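Local coordinates for protein putative S41 protease (Bacteroides fragilis NCTC 9343, PDB 3K50) that probably hydrolyses peptide bonds as a putative S41-family serine peptidase, although its function has not been established, at residues Ile94-Pro99 and Tyr191-Glu196; Phe179-Trp184 and Gly222-Phe227; Leu231-Gly236 and Ser377-Phe382; Val295-Ala300 and Met307-Leu312; Gly383-Thr388 and Ala392-Met397. All coordinates share one frame; numbering follows the deposited sequence. Where two conformers were deposited one is given.

Contact 1: Ile94-Pro99 and Tyr191-Glu196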
# COMPACT_ATOMS: atom_id res chain seq x y z
N ILE A 94 -4.15 1.20 -17.21
CA ILE A 94 -3.10 0.61 -16.35
C ILE A 94 -2.66 1.59 -15.27
O ILE A 94 -2.28 2.72 -15.59
CB ILE A 94 -1.91 0.10 -17.21
CG1 ILE A 94 -2.41 -1.04 -18.11
CG2 ILE A 94 -0.76 -0.36 -16.30
CD1 ILE A 94 -1.40 -1.55 -19.17
N SER A 95 -2.66 1.14 -14.01
CA SER A 95 -2.30 1.94 -12.88
C SER A 95 -0.92 1.60 -12.26
O SER A 95 -0.41 2.39 -11.53
CB SER A 95 -3.34 1.72 -11.76
OG SER A 95 -3.39 0.31 -11.40
N TYR A 96 -0.37 0.43 -12.53
CA TYR A 96 0.87 -0.04 -11.90
C TYR A 96 1.39 -1.20 -12.74
O TYR A 96 0.58 -2.06 -13.21
CB TYR A 96 0.55 -0.51 -10.49
CG TYR A 96 1.74 -0.81 -9.61
CD1 TYR A 96 2.26 -2.04 -9.57
CD2 TYR A 96 2.27 0.15 -8.74
CE1 TYR A 96 3.33 -2.35 -8.75
CE2 TYR A 96 3.30 -0.14 -7.92
CZ TYR A 96 3.83 -1.40 -7.93
OH TYR A 96 4.90 -1.75 -7.13
N VAL A 97 2.70 -1.21 -13.01
CA VAL A 97 3.35 -2.32 -13.74
C VAL A 97 4.48 -2.83 -12.87
O VAL A 97 5.37 -2.05 -12.44
CB VAL A 97 3.89 -1.83 -15.10
CG1 VAL A 97 4.74 -2.92 -15.82
CG2 VAL A 97 2.73 -1.40 -15.97
N VAL A 98 4.50 -4.14 -12.62
CA VAL A 98 5.51 -4.78 -11.83
C VAL A 98 6.79 -4.91 -12.67
O VAL A 98 6.71 -5.40 -13.81
CB VAL A 98 5.06 -6.19 -11.37
CG1 VAL A 98 6.20 -6.98 -10.80
CG2 VAL A 98 3.88 -6.09 -10.35
N PRO A 99 7.93 -4.43 -12.14
CA PRO A 99 9.22 -4.53 -12.81
C PRO A 99 9.57 -5.98 -13.14
O PRO A 99 9.39 -6.86 -12.32
CB PRO A 99 10.20 -3.95 -11.80
CG PRO A 99 9.41 -3.16 -10.84
CD PRO A 99 8.01 -3.72 -10.85
N TYR A 191 11.71 12.08 -4.71
CA TYR A 191 10.41 11.44 -4.94
C TYR A 191 10.60 9.92 -4.74
O TYR A 191 11.48 9.30 -5.36
CB TYR A 191 9.87 11.72 -6.36
CG TYR A 191 8.66 10.86 -6.71
CD1 TYR A 191 7.42 11.15 -6.17
CD2 TYR A 191 8.78 9.77 -7.54
CE1 TYR A 191 6.30 10.39 -6.46
CE2 TYR A 191 7.66 8.96 -7.81
CZ TYR A 191 6.45 9.29 -7.28
OH TYR A 191 5.36 8.53 -7.51
N LEU A 192 9.79 9.35 -3.88
CA LEU A 192 9.82 7.93 -3.66
C LEU A 192 8.44 7.30 -3.69
O LEU A 192 7.59 7.62 -2.88
CB LEU A 192 10.46 7.62 -2.30
CG LEU A 192 10.58 6.17 -1.81
CD1 LEU A 192 11.61 5.41 -2.65
CD2 LEU A 192 10.99 6.14 -0.38
N MSE A 193 8.27 6.36 -4.62
CA MSE A 193 7.08 5.51 -4.71
C MSE A 193 7.43 4.19 -3.97
O MSE A 193 8.11 3.34 -4.52
CB MSE A 193 6.68 5.30 -6.16
CG MSE A 193 5.28 4.88 -6.36
SE MSE A 193 4.63 3.23 -5.51
CE MSE A 193 2.74 3.50 -6.01
N TYR A 194 6.99 4.09 -2.70
CA TYR A 194 7.30 2.98 -1.79
C TYR A 194 6.01 2.23 -1.57
O TYR A 194 5.09 2.75 -0.94
CB TYR A 194 7.83 3.50 -0.46
CG TYR A 194 8.24 2.43 0.55
CD1 TYR A 194 9.33 1.65 0.33
CD2 TYR A 194 7.59 2.30 1.77
CE1 TYR A 194 9.76 0.68 1.30
CE2 TYR A 194 7.99 1.35 2.74
CZ TYR A 194 9.07 0.56 2.50
OH TYR A 194 9.48 -0.35 3.44
N ASN A 195 5.93 1.00 -2.05
CA ASN A 195 4.60 0.35 -2.15
C ASN A 195 4.22 -0.68 -1.12
O ASN A 195 3.09 -1.11 -1.11
CB ASN A 195 4.44 -0.25 -3.57
CG ASN A 195 2.98 -0.26 -4.05
OD1 ASN A 195 2.28 0.72 -3.88
ND2 ASN A 195 2.54 -1.37 -4.59
N GLU A 196 5.14 -1.06 -0.24
CA GLU A 196 4.86 -2.08 0.74
C GLU A 196 5.91 -2.03 1.82
O GLU A 196 7.09 -1.91 1.53
CB GLU A 196 4.88 -3.47 0.06
CG GLU A 196 4.37 -4.52 0.93
CD GLU A 196 4.51 -5.92 0.35
OE1 GLU A 196 5.17 -6.12 -0.69
OE2 GLU A 196 3.96 -6.83 0.99
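Tyr96 reaches from the end of strand 90-97 to meet Met193, near the end of strand 187-194, and Asn195 just beyond it. Its CG stands anti to the backbone N (chi1 -170°), which sends the long phenol across a gap of 10.4 Å between Tyr96 CA and Asn195 CA. The tighter part lies at the outer end of the ring, where an amide and a methyl group gather. There Asn195 ND2 comes within 3.6 Å of Tyr96 CZ, and Asn195 CG is 3.9 Å from Tyr96 CE2. Amide and ring approach from opposite directions, their planes 24° apart, the amide N coming obliquely to the ring. Met193, a selenomethionine bent at chi2, adds its methyl at the ring's edge, with Met193 CE 4.1 Å from Tyr96 CE2; its long, unbranched chain suits it to carry a methyl that far. The looser aspect is only that Asn195 itself is partly exposed, whereas Tyr96 and Met193 are buried. Tyrosine suits a place that needs an apolar ring with a polar end. Its OH is hydrogen-bonded to Asp173 OD2, and His177 stacks on the ring. The contact thus joins a strand of the PDZ region to one of the peptidase region, and with the buried phenol relying on Asp173 for its clear polar partner, the chemistry implies that packing more than polar bonding joins these two segments.

Contact 2: Phe179-Trp184 and Gly222-Phe227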
# COMPACT_ATOMS: atom_id res chain seq x y z
N PHE A 179 12.04 5.93 -7.98
CA PHE A 179 12.96 6.90 -7.39
C PHE A 179 13.24 8.06 -8.32
O PHE A 179 13.42 7.86 -9.53
CB PHE A 179 14.32 6.22 -7.18
CG PHE A 179 15.45 7.14 -6.76
CD1 PHE A 179 16.23 7.83 -7.70
CD2 PHE A 179 15.78 7.25 -5.40
CE1 PHE A 179 17.31 8.66 -7.30
CE2 PHE A 179 16.85 8.06 -5.00
CZ PHE A 179 17.62 8.78 -5.97
N GLU A 180 13.30 9.27 -7.78
CA GLU A 180 13.77 10.37 -8.60
C GLU A 180 14.18 11.55 -7.76
O GLU A 180 13.62 11.74 -6.67
CB GLU A 180 12.63 10.91 -9.46
CG GLU A 180 12.56 10.33 -10.81
CD GLU A 180 11.82 11.22 -11.66
OE1 GLU A 180 10.72 11.63 -11.21
OE2 GLU A 180 12.36 11.54 -12.73
N ILE A 181 15.13 12.33 -8.29
CA ILE A 181 15.45 13.65 -7.73
C ILE A 181 14.98 14.67 -8.78
O ILE A 181 15.41 14.63 -9.94
CB ILE A 181 16.92 13.85 -7.41
CG1 ILE A 181 17.32 12.86 -6.31
CG2 ILE A 181 17.17 15.31 -6.95
CD1 ILE A 181 18.82 12.71 -6.14
N ILE A 182 14.09 15.56 -8.36
CA ILE A 182 13.50 16.55 -9.23
C ILE A 182 13.94 17.94 -8.84
O ILE A 182 13.67 18.41 -7.71
CB ILE A 182 11.96 16.47 -9.07
CG1 ILE A 182 11.50 15.01 -9.34
CG2 ILE A 182 11.21 17.53 -9.93
CD1 ILE A 182 10.07 14.71 -8.83
N PRO A 183 14.63 18.65 -9.75
CA PRO A 183 14.89 20.05 -9.45
C PRO A 183 13.60 20.85 -9.72
O PRO A 183 12.93 20.66 -10.75
CB PRO A 183 15.96 20.42 -10.46
CG PRO A 183 15.73 19.49 -11.60
CD PRO A 183 15.20 18.23 -11.04
N TRP A 184 13.20 21.71 -8.80
CA TRP A 184 11.95 22.39 -8.98
C TRP A 184 11.90 23.73 -8.28
O TRP A 184 11.89 23.81 -7.04
CB TRP A 184 10.80 21.48 -8.49
CG TRP A 184 9.42 22.05 -8.77
CD1 TRP A 184 8.70 22.88 -7.96
CD2 TRP A 184 8.62 21.81 -9.91
NE1 TRP A 184 7.48 23.16 -8.53
CE2 TRP A 184 7.42 22.53 -9.75
CE3 TRP A 184 8.79 21.03 -11.06
CZ2 TRP A 184 6.39 22.47 -10.67
CZ3 TRP A 184 7.78 21.01 -12.00
CH2 TRP A 184 6.58 21.72 -11.79
N GLY A 222 22.44 13.78 -3.52
CA GLY A 222 21.83 14.79 -4.39
C GLY A 222 21.38 16.08 -3.71
O GLY A 222 20.87 16.98 -4.36
N GLY A 223 21.48 16.13 -2.39
CA GLY A 223 21.13 17.32 -1.66
C GLY A 223 19.67 17.63 -1.54
O GLY A 223 19.27 18.78 -1.37
N VAL A 224 18.85 16.59 -1.58
CA VAL A 224 17.41 16.76 -1.43
C VAL A 224 17.06 17.57 -0.18
O VAL A 224 17.62 17.35 0.90
CB VAL A 224 16.78 15.33 -1.42
CG1 VAL A 224 15.49 15.32 -0.74
CG2 VAL A 224 16.74 14.83 -2.85
N ASN A 225 16.18 18.54 -0.35
CA ASN A 225 15.70 19.40 0.75
C ASN A 225 14.17 19.47 0.81
O ASN A 225 13.63 20.16 1.65
CB ASN A 225 16.31 20.80 0.70
CG ASN A 225 16.32 21.38 -0.69
OD1 ASN A 225 15.27 21.41 -1.38
ND2 ASN A 225 17.51 21.87 -1.13
N GLU A 226 13.48 18.76 -0.08
CA GLU A 226 12.02 18.59 -0.01
C GLU A 226 11.76 17.12 -0.37
O GLU A 226 12.61 16.48 -0.97
CB GLU A 226 11.23 19.51 -0.97
CG GLU A 226 11.35 21.00 -0.72
CD GLU A 226 10.63 21.58 0.50
OE1 GLU A 226 9.68 21.00 1.08
OE2 GLU A 226 10.98 22.72 0.83
N PHE A 227 10.59 16.60 -0.01
CA PHE A 227 10.32 15.17 -0.23
C PHE A 227 8.83 14.83 -0.47
O PHE A 227 7.91 15.28 0.23
CB PHE A 227 10.90 14.37 0.95
CG PHE A 227 11.18 12.92 0.65
CD1 PHE A 227 10.15 11.97 0.63
CD2 PHE A 227 12.47 12.48 0.46
CE1 PHE A 227 10.41 10.64 0.37
CE2 PHE A 227 12.74 11.15 0.22
CZ PHE A 227 11.73 10.23 0.15
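Ile181 and Gly222 bring the two backbones closest, with Ile181 CA and Gly222 CA 7.3 Å apart. Residues 179-184 form the extended end of strand 176-184, whereas 222-227 leaves helix 207-221, turns, and enters strand 226-230. The turn is a Schellman motif: Gly223 takes a positive phi of 73°, a conformation that comes easily to glycine, and two bonds run back into the last helical turn. Just before it, Gly222 suits its place because bare backbone leaves room for the Ile181 methyl, and Ile181 CD1 lies 4.1 Å from Gly222 CA. Ile181 carries the contact with all its outer carbons. Its CG1 is anti to the carbonyl carbon (chi1 -64°), which extends the ethyl arm toward the helix end, and Ile181 CG1 lies 4.0 Å from Val224 CG2. The second branch joins in, Ile181 CG2 being 4.2 Å from that same Val224 CG2. Two beta-branched residues therefore meet by methyl and methylene groups alone, their side chains crossing obliquely. Phe219, from the last turn of the helix, touches both Ile181 and Val224 and adds to the apolar patch. The helix connects the neighbouring parallel strands 187-194 and 226-230, and the contact packs the turn after the helix of this beta-alpha-beta crossover against edge strand 176-184, consistent with a ClpP/crotonase-like fold.

Contact 3: Leu231-Gly236 and Ser377-Phe382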
# COMPACT_ATOMS: atom_id res chain seq x y z
N LEU A 231 2.66 6.90 -1.19
CA LEU A 231 2.11 5.71 -0.54
C LEU A 231 0.71 5.40 -1.08
O LEU A 231 -0.10 4.71 -0.48
CB LEU A 231 2.02 5.99 0.95
CG LEU A 231 3.30 6.32 1.70
CD1 LEU A 231 3.04 6.55 3.25
CD2 LEU A 231 4.37 5.24 1.45
N ARG A 232 0.39 5.89 -2.26
CA ARG A 232 -0.98 5.79 -2.71
C ARG A 232 -1.63 4.40 -2.77
O ARG A 232 -2.86 4.31 -2.66
CB ARG A 232 -1.18 6.51 -4.05
CG ARG A 232 -0.70 5.77 -5.27
CD ARG A 232 -0.93 6.62 -6.50
NE ARG A 232 0.07 7.67 -6.62
CZ ARG A 232 0.06 8.65 -7.52
NH1 ARG A 232 -0.97 8.82 -8.36
NH2 ARG A 232 1.08 9.52 -7.54
N TYR A 233 -0.84 3.37 -3.05
CA TYR A 233 -1.35 2.05 -3.16
C TYR A 233 -0.72 1.17 -2.11
O TYR A 233 -0.82 -0.05 -2.21
CB TYR A 233 -1.06 1.44 -4.58
CG TYR A 233 -1.60 2.19 -5.73
CD1 TYR A 233 -2.88 2.79 -5.68
CD2 TYR A 233 -0.90 2.22 -6.98
CE1 TYR A 233 -3.34 3.49 -6.72
CE2 TYR A 233 -1.42 2.89 -8.06
CZ TYR A 233 -2.64 3.52 -7.92
OH TYR A 233 -3.14 4.25 -8.98
N ASN A 234 -0.14 1.76 -1.08
CA ASN A 234 0.55 1.01 -0.02
C ASN A 234 -0.40 0.52 1.10
O ASN A 234 -0.90 1.30 1.92
CB ASN A 234 1.67 1.88 0.55
CG ASN A 234 2.63 1.09 1.42
OD1 ASN A 234 2.20 0.26 2.23
ND2 ASN A 234 3.94 1.39 1.31
N THR A 235 -0.65 -0.80 1.13
CA THR A 235 -1.64 -1.40 2.03
C THR A 235 -1.03 -1.78 3.40
O THR A 235 -1.70 -2.38 4.25
CB THR A 235 -2.29 -2.64 1.38
OG1 THR A 235 -1.33 -3.69 1.31
CG2 THR A 235 -2.86 -2.35 -0.02
N GLY A 236 0.25 -1.49 3.57
CA GLY A 236 0.90 -1.58 4.87
C GLY A 236 1.99 -2.61 4.96
O GLY A 236 2.70 -2.91 3.96
N SER A 377 -6.18 13.17 -18.27
CA SER A 377 -5.11 13.73 -19.10
C SER A 377 -3.74 13.79 -18.39
O SER A 377 -2.67 13.84 -19.04
CB SER A 377 -5.51 15.10 -19.61
OG SER A 377 -5.36 16.05 -18.57
N THR A 378 -3.73 13.81 -17.06
CA THR A 378 -2.47 13.73 -16.32
C THR A 378 -2.28 12.38 -15.51
O THR A 378 -1.50 12.31 -14.56
CB THR A 378 -2.27 14.94 -15.43
OG1 THR A 378 -3.43 15.13 -14.62
CG2 THR A 378 -2.03 16.21 -16.28
N TYR A 379 -3.00 11.33 -15.89
CA TYR A 379 -2.79 9.98 -15.31
C TYR A 379 -1.54 9.43 -16.03
O TYR A 379 -1.63 8.94 -17.17
CB TYR A 379 -4.03 9.15 -15.56
CG TYR A 379 -4.16 7.93 -14.69
CD1 TYR A 379 -3.45 6.79 -14.94
CD2 TYR A 379 -5.03 7.94 -13.60
CE1 TYR A 379 -3.60 5.68 -14.15
CE2 TYR A 379 -5.18 6.81 -12.78
CZ TYR A 379 -4.47 5.70 -13.06
OH TYR A 379 -4.64 4.56 -12.30
N LEU A 380 -0.39 9.58 -15.38
CA LEU A 380 0.90 9.38 -16.03
C LEU A 380 1.84 8.54 -15.20
O LEU A 380 1.56 8.33 -14.03
CB LEU A 380 1.56 10.75 -16.26
CG LEU A 380 0.94 11.68 -17.28
CD1 LEU A 380 1.46 13.08 -17.12
CD2 LEU A 380 1.16 11.10 -18.74
N PRO A 381 2.94 8.03 -15.83
CA PRO A 381 3.89 7.28 -15.05
C PRO A 381 4.35 7.97 -13.79
O PRO A 381 4.50 9.19 -13.76
CB PRO A 381 5.09 7.14 -15.99
CG PRO A 381 4.38 7.04 -17.39
CD PRO A 381 3.28 8.03 -17.28
N PHE A 382 4.62 7.17 -12.77
CA PHE A 382 5.11 7.73 -11.51
C PHE A 382 6.43 8.48 -11.68
O PHE A 382 7.35 8.06 -12.39
CB PHE A 382 5.30 6.62 -10.50
CG PHE A 382 4.05 5.86 -10.18
CD1 PHE A 382 3.02 6.47 -9.47
CD2 PHE A 382 3.97 4.51 -10.45
CE1 PHE A 382 1.90 5.74 -9.13
CE2 PHE A 382 2.87 3.80 -10.12
CZ PHE A 382 1.84 4.41 -9.43
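Arg232 crosses to Phe382 with a side chain that can be followed atom by atom. From CB, in the type I turn that Asn234 N closes on Leu231 O at 3.0 Å, the chain sets out with CG between the backbone N and the carbonyl carbon (chi1 78°). This places Arg232 CG over the centre of the Tyr233 ring, 3.6 Å above its plane. CD follows, 4.0 Å from Phe382 CE1. A bend at chi3 (77°) then turns the guanidinium so that one of its faces receives the phenyl edge: Arg232 NE is 3.7 Å and Arg232 CZ 3.8 Å from Phe382 CE1. The two planes are steeply inclined, 76° apart, and the ring carbon sits toward the rim of the guanidinium. At the tip NH2 forms a salt bridge to Asp230 OD2, and NH1 pairs with Glu372 OE1 and Glu387 OE2. Arginine suits the place because its flat, multiply donating cation can serve three carboxylates while one face takes a ring edge; these acids probably help to keep it charged though buried. The sequence from Asp230 to Gly236, Asp-Leu-Arg-x-Asn-x-Gly, is characteristic of S41 peptidases, and Asn234 OD1 shapes its end by an Asx turn, accepting from Gly236 N at 2.9 Å in the carbonyl plane. Tyr233 meets the same phenyl edge, Tyr233 CE2 lying 3.8 Å from Phe382 CZ. Beyond, Tyr233 OH comes 3.7 Å from Tyr379 OH, but its hydrogen bonds go to Glu372 and Arg110.

Contact 4: Val295-Ala300 and Met307-Leu312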
# COMPACT_ATOMS: atom_id res chain seq x y z
N VAL A 295 2.99 13.54 1.45
CA VAL A 295 2.62 12.13 1.39
C VAL A 295 1.38 11.99 0.50
O VAL A 295 0.37 12.68 0.70
CB VAL A 295 2.39 11.55 2.81
CG1 VAL A 295 1.99 10.02 2.73
CG2 VAL A 295 3.65 11.71 3.67
N LEU A 296 1.54 11.22 -0.57
CA LEU A 296 0.45 10.95 -1.53
C LEU A 296 -0.35 9.72 -1.10
O LEU A 296 0.21 8.63 -0.90
CB LEU A 296 1.03 10.78 -2.93
CG LEU A 296 2.04 11.82 -3.41
CD1 LEU A 296 2.45 11.62 -4.87
CD2 LEU A 296 1.48 13.24 -3.21
N THR A 297 -1.66 9.90 -0.97
CA THR A 297 -2.57 8.89 -0.36
C THR A 297 -3.83 8.58 -1.15
O THR A 297 -4.23 9.38 -1.97
CB THR A 297 -3.03 9.38 1.08
OG1 THR A 297 -3.82 10.59 0.99
CG2 THR A 297 -1.84 9.67 1.97
N THR A 298 -4.38 7.38 -0.95
CA THR A 298 -5.71 7.04 -1.44
C THR A 298 -6.34 6.19 -0.36
O THR A 298 -5.73 5.94 0.70
CB THR A 298 -5.75 6.28 -2.79
OG1 THR A 298 -5.19 4.96 -2.64
CG2 THR A 298 -5.04 7.08 -3.93
N ASN A 299 -7.58 5.77 -0.61
CA ASN A 299 -8.26 4.84 0.27
C ASN A 299 -7.46 3.55 0.45
O ASN A 299 -7.67 2.85 1.40
CB ASN A 299 -9.66 4.47 -0.25
CG ASN A 299 -10.67 5.63 -0.33
OD1 ASN A 299 -11.76 5.39 -0.85
ND2 ASN A 299 -10.35 6.88 0.16
N ALA A 300 -6.58 3.18 -0.48
CA ALA A 300 -5.78 1.99 -0.29
C ALA A 300 -4.68 2.13 0.77
O ALA A 300 -4.17 1.13 1.23
CB ALA A 300 -5.11 1.56 -1.63
N MSE A 307 0.51 4.75 9.99
CA MSE A 307 1.39 4.92 11.17
C MSE A 307 2.49 5.93 10.91
O MSE A 307 2.83 6.71 11.78
CB MSE A 307 1.98 3.56 11.56
CG MSE A 307 3.02 3.54 12.74
SE MSE A 307 4.83 4.27 12.33
CE MSE A 307 6.13 3.23 13.63
N VAL A 308 3.02 5.93 9.69
CA VAL A 308 4.04 6.86 9.32
C VAL A 308 3.50 8.26 9.38
O VAL A 308 4.14 9.18 9.89
CB VAL A 308 4.59 6.57 7.89
CG1 VAL A 308 5.47 7.73 7.43
CG2 VAL A 308 5.31 5.24 7.90
N ILE A 309 2.32 8.44 8.85
CA ILE A 309 1.68 9.75 8.92
C ILE A 309 1.42 10.16 10.37
O ILE A 309 1.76 11.27 10.78
CB ILE A 309 0.32 9.80 8.14
CG1 ILE A 309 0.57 9.54 6.63
CG2 ILE A 309 -0.42 11.11 8.43
CD1 ILE A 309 -0.76 9.20 5.82
N ASN A 310 0.79 9.29 11.13
CA ASN A 310 0.46 9.65 12.50
C ASN A 310 1.67 10.03 13.41
O ASN A 310 1.58 10.92 14.26
CB ASN A 310 -0.30 8.47 13.16
CG ASN A 310 -0.82 8.82 14.54
OD1 ASN A 310 -1.50 9.85 14.68
ND2 ASN A 310 -0.48 8.00 15.57
N CYS A 311 2.73 9.22 13.31
CA CYS A 311 3.95 9.31 14.08
C CYS A 311 4.90 10.39 13.65
O CYS A 311 5.61 10.94 14.50
CB CYS A 311 4.65 7.96 14.06
SG CYS A 311 3.57 6.75 14.99
N LEU A 312 4.94 10.70 12.36
CA LEU A 312 5.69 11.89 11.95
C LEU A 312 4.95 13.23 12.22
O LEU A 312 5.63 14.26 12.41
CB LEU A 312 6.06 11.84 10.49
CG LEU A 312 7.02 10.74 10.11
CD1 LEU A 312 7.20 10.84 8.60
CD2 LEU A 312 8.34 10.89 10.89
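Ile309 points from helix 304-312 toward strand 292-297 and rests on two side chains of the strand, Val295 and Thr297. Both strand residues project toward the helix, as alternate positions on one face of a sheet do, and the isoleucine is set askew to each. Its CG1 lies anti to the carbonyl carbon (chi1 -63°), which directs the longer branch at the sheet. Midway along that branch, Ile309 CG1 meets Val295 CG1 at 4.2 Å; at its end, Ile309 CD1 touches Thr297 CG2 at 4.0 Å. One unbranched arm thus spans two positions along the strand. The backbones come closest at Val295 CA and Ile309 CA, 8.0 Å apart, a spacing filled by these aliphatic groups. Thr297 suits its place by dividing its work: the methyl faces the helix, while OG1 turns aside to a hydrogen bond with Thr323 O, which satisfies a polar atom in a buried setting. Val295, two residues earlier on the same face, is short, beta-branched and wholly apolar, fit for a strand beneath a helix. The following loop bends at once in an ST turn, in which Thr298 OG1 accepts from Ala300 N at 3.1 Å. Strand 292-297, helix 304-312 and strand 317-322 form a beta-alpha-beta unit of the peptidase region; Leu320 of the last strand also touches Ile309 and Val295, and helix 239-249 packs beside the helix through Val308 and Leu312.

Contact 5: Gly383-Thr388 and Ala392-Met397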
# COMPACT_ATOMS: atom_id res chain seq x y z
N GLY A 383 6.53 9.63 -11.03
CA GLY A 383 7.73 10.44 -11.12
C GLY A 383 7.73 11.41 -12.31
O GLY A 383 8.57 12.30 -12.35
N ASN A 384 6.79 11.30 -13.25
CA ASN A 384 6.63 12.30 -14.32
C ASN A 384 6.07 13.50 -13.57
O ASN A 384 5.09 13.36 -12.89
CB ASN A 384 5.69 11.78 -15.41
CG ASN A 384 5.45 12.76 -16.54
OD1 ASN A 384 5.16 13.94 -16.33
ND2 ASN A 384 5.47 12.24 -17.77
N THR A 385 6.69 14.69 -13.68
CA THR A 385 6.26 15.84 -12.88
C THR A 385 4.88 16.38 -13.22
O THR A 385 4.28 17.17 -12.44
CB THR A 385 7.28 17.00 -12.94
OG1 THR A 385 7.48 17.38 -14.28
CG2 THR A 385 8.68 16.58 -12.32
N ASN A 386 4.32 15.96 -14.34
CA ASN A 386 2.95 16.36 -14.68
C ASN A 386 1.93 15.35 -14.16
O ASN A 386 0.73 15.57 -14.27
CB ASN A 386 2.77 16.50 -16.17
CG ASN A 386 3.63 17.60 -16.78
OD1 ASN A 386 4.25 17.37 -17.81
ND2 ASN A 386 3.63 18.79 -16.19
N GLU A 387 2.39 14.26 -13.53
CA GLU A 387 1.48 13.28 -12.97
C GLU A 387 0.70 13.99 -11.89
O GLU A 387 1.30 14.69 -11.07
CB GLU A 387 2.20 12.06 -12.41
CG GLU A 387 1.21 11.00 -11.84
CD GLU A 387 0.79 11.27 -10.39
OE1 GLU A 387 1.68 11.64 -9.62
OE2 GLU A 387 -0.41 11.08 -10.03
N THR A 388 -0.62 13.79 -11.89
CA THR A 388 -1.54 14.56 -11.02
C THR A 388 -1.06 14.81 -9.56
O THR A 388 -0.85 15.96 -9.19
CB THR A 388 -2.95 13.94 -11.02
OG1 THR A 388 -3.35 13.71 -12.39
CG2 THR A 388 -3.98 14.82 -10.34
N ALA A 392 0.72 18.20 -8.00
CA ALA A 392 0.04 18.97 -6.95
C ALA A 392 1.02 19.33 -5.84
O ALA A 392 1.04 20.49 -5.38
CB ALA A 392 -1.18 18.21 -6.38
N ALA A 393 1.78 18.35 -5.36
CA ALA A 393 2.75 18.55 -4.33
C ALA A 393 3.75 19.60 -4.77
O ALA A 393 4.09 20.50 -4.01
CB ALA A 393 3.51 17.25 -4.00
N LEU A 394 4.26 19.44 -5.97
CA LEU A 394 5.27 20.39 -6.49
C LEU A 394 4.74 21.81 -6.56
O LEU A 394 5.46 22.75 -6.29
CB LEU A 394 5.77 19.95 -7.85
CG LEU A 394 6.54 18.61 -7.91
CD1 LEU A 394 6.71 18.22 -9.40
CD2 LEU A 394 7.87 18.65 -7.20
N LYS A 395 3.48 21.97 -6.95
CA LYS A 395 2.89 23.28 -7.01
C LYS A 395 2.66 23.84 -5.60
O LYS A 395 2.91 25.03 -5.33
CB LYS A 395 1.56 23.28 -7.79
CG LYS A 395 1.68 23.10 -9.34
CD LYS A 395 0.26 23.35 -9.95
CE LYS A 395 0.10 23.06 -11.48
NZ LYS A 395 1.36 23.21 -12.21
N ILE A 396 2.14 23.01 -4.71
CA ILE A 396 1.86 23.46 -3.35
C ILE A 396 3.14 23.92 -2.63
O ILE A 396 3.15 24.97 -2.05
CB ILE A 396 1.14 22.39 -2.54
CG1 ILE A 396 -0.32 22.31 -3.02
CG2 ILE A 396 1.16 22.71 -1.03
CD1 ILE A 396 -0.95 20.87 -2.98
N MSE A 397 4.24 23.19 -2.77
CA MSE A 397 5.46 23.59 -2.09
C MSE A 397 6.04 24.86 -2.71
O MSE A 397 6.82 25.55 -2.09
CB MSE A 397 6.49 22.44 -2.11
CG MSE A 397 7.15 22.21 -3.46
SE MSE A 397 8.45 20.77 -3.49
CE MSE A 397 7.25 19.24 -3.14
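Leu394 and Thr385 meet where a loop runs into the N-terminal end of helix 388-398, a helix start with Glu387 at the N-cap position. Leu394 gives up the most surface. With CG anti to the carbonyl carbon (chi1 -65°), its side chain reaches back from the second helical turn toward the loop, and one methyl does the touching: Leu394 CD1 is 3.8 Å from Thr385 CB and 3.9 Å from Thr385 CG2. The two side chains stand roughly at right angles, so the leucine's end abuts the threonine's flank. Thr385 suits this boundary because it presents an apolar methyl to the helix from a partly exposed position. That loop is stiffened by an Asx turn, Asn384 OD1 accepting from Asn386 N at 3.0 Å, within a type I turn in which Glu387 N bonds to Asn384 O at 2.9 Å. Glu387 then caps the helix, its carboxylate oxygens taking the backbone N-H groups of Leu389 and Leu390. Thr388, next in buried surface, contributes through its backbone, for its CB points away from 392-397 and its OG1 is hydrogen-bonded to Thr378 OG1. Alanine at 392 is small enough to fit against Tyr370 and Ile321. Thr388 O accepts from Ala392 N at 3.0 Å, a regular helical bond with an N-H...O angle of 152°, and the same i to i+4 geometry sets Ala392 CB 3.6 Å from Thr388 O.

Contacts 1 and 3, with centres 7 Å apart, are the nearest pair: Asn234 ND2 lies 2.9 Å from Tyr194 O, a probable hydrogen bond. Bound glycerol, probably from the crystallisation liquor but perhaps marking a pocket, lies near both, about 4 Å from the side chain of Tyr233 and about 5 Å from that of Tyr96. The salt bridge of Arg232 with Glu387 ties contact 3 to contact 5, and a probable bond from Leu231 N to Leu296 O at 3.0 Å ties it to contact 4. Contacts 1, 2 and 4 all reach the mixed sheet. Contact 2 lies farther out, its centre about 18 Å from that of contact 1, yet it touches contact 5, Ile182 CG2 packing 3.6 Å from Thr385 CG2.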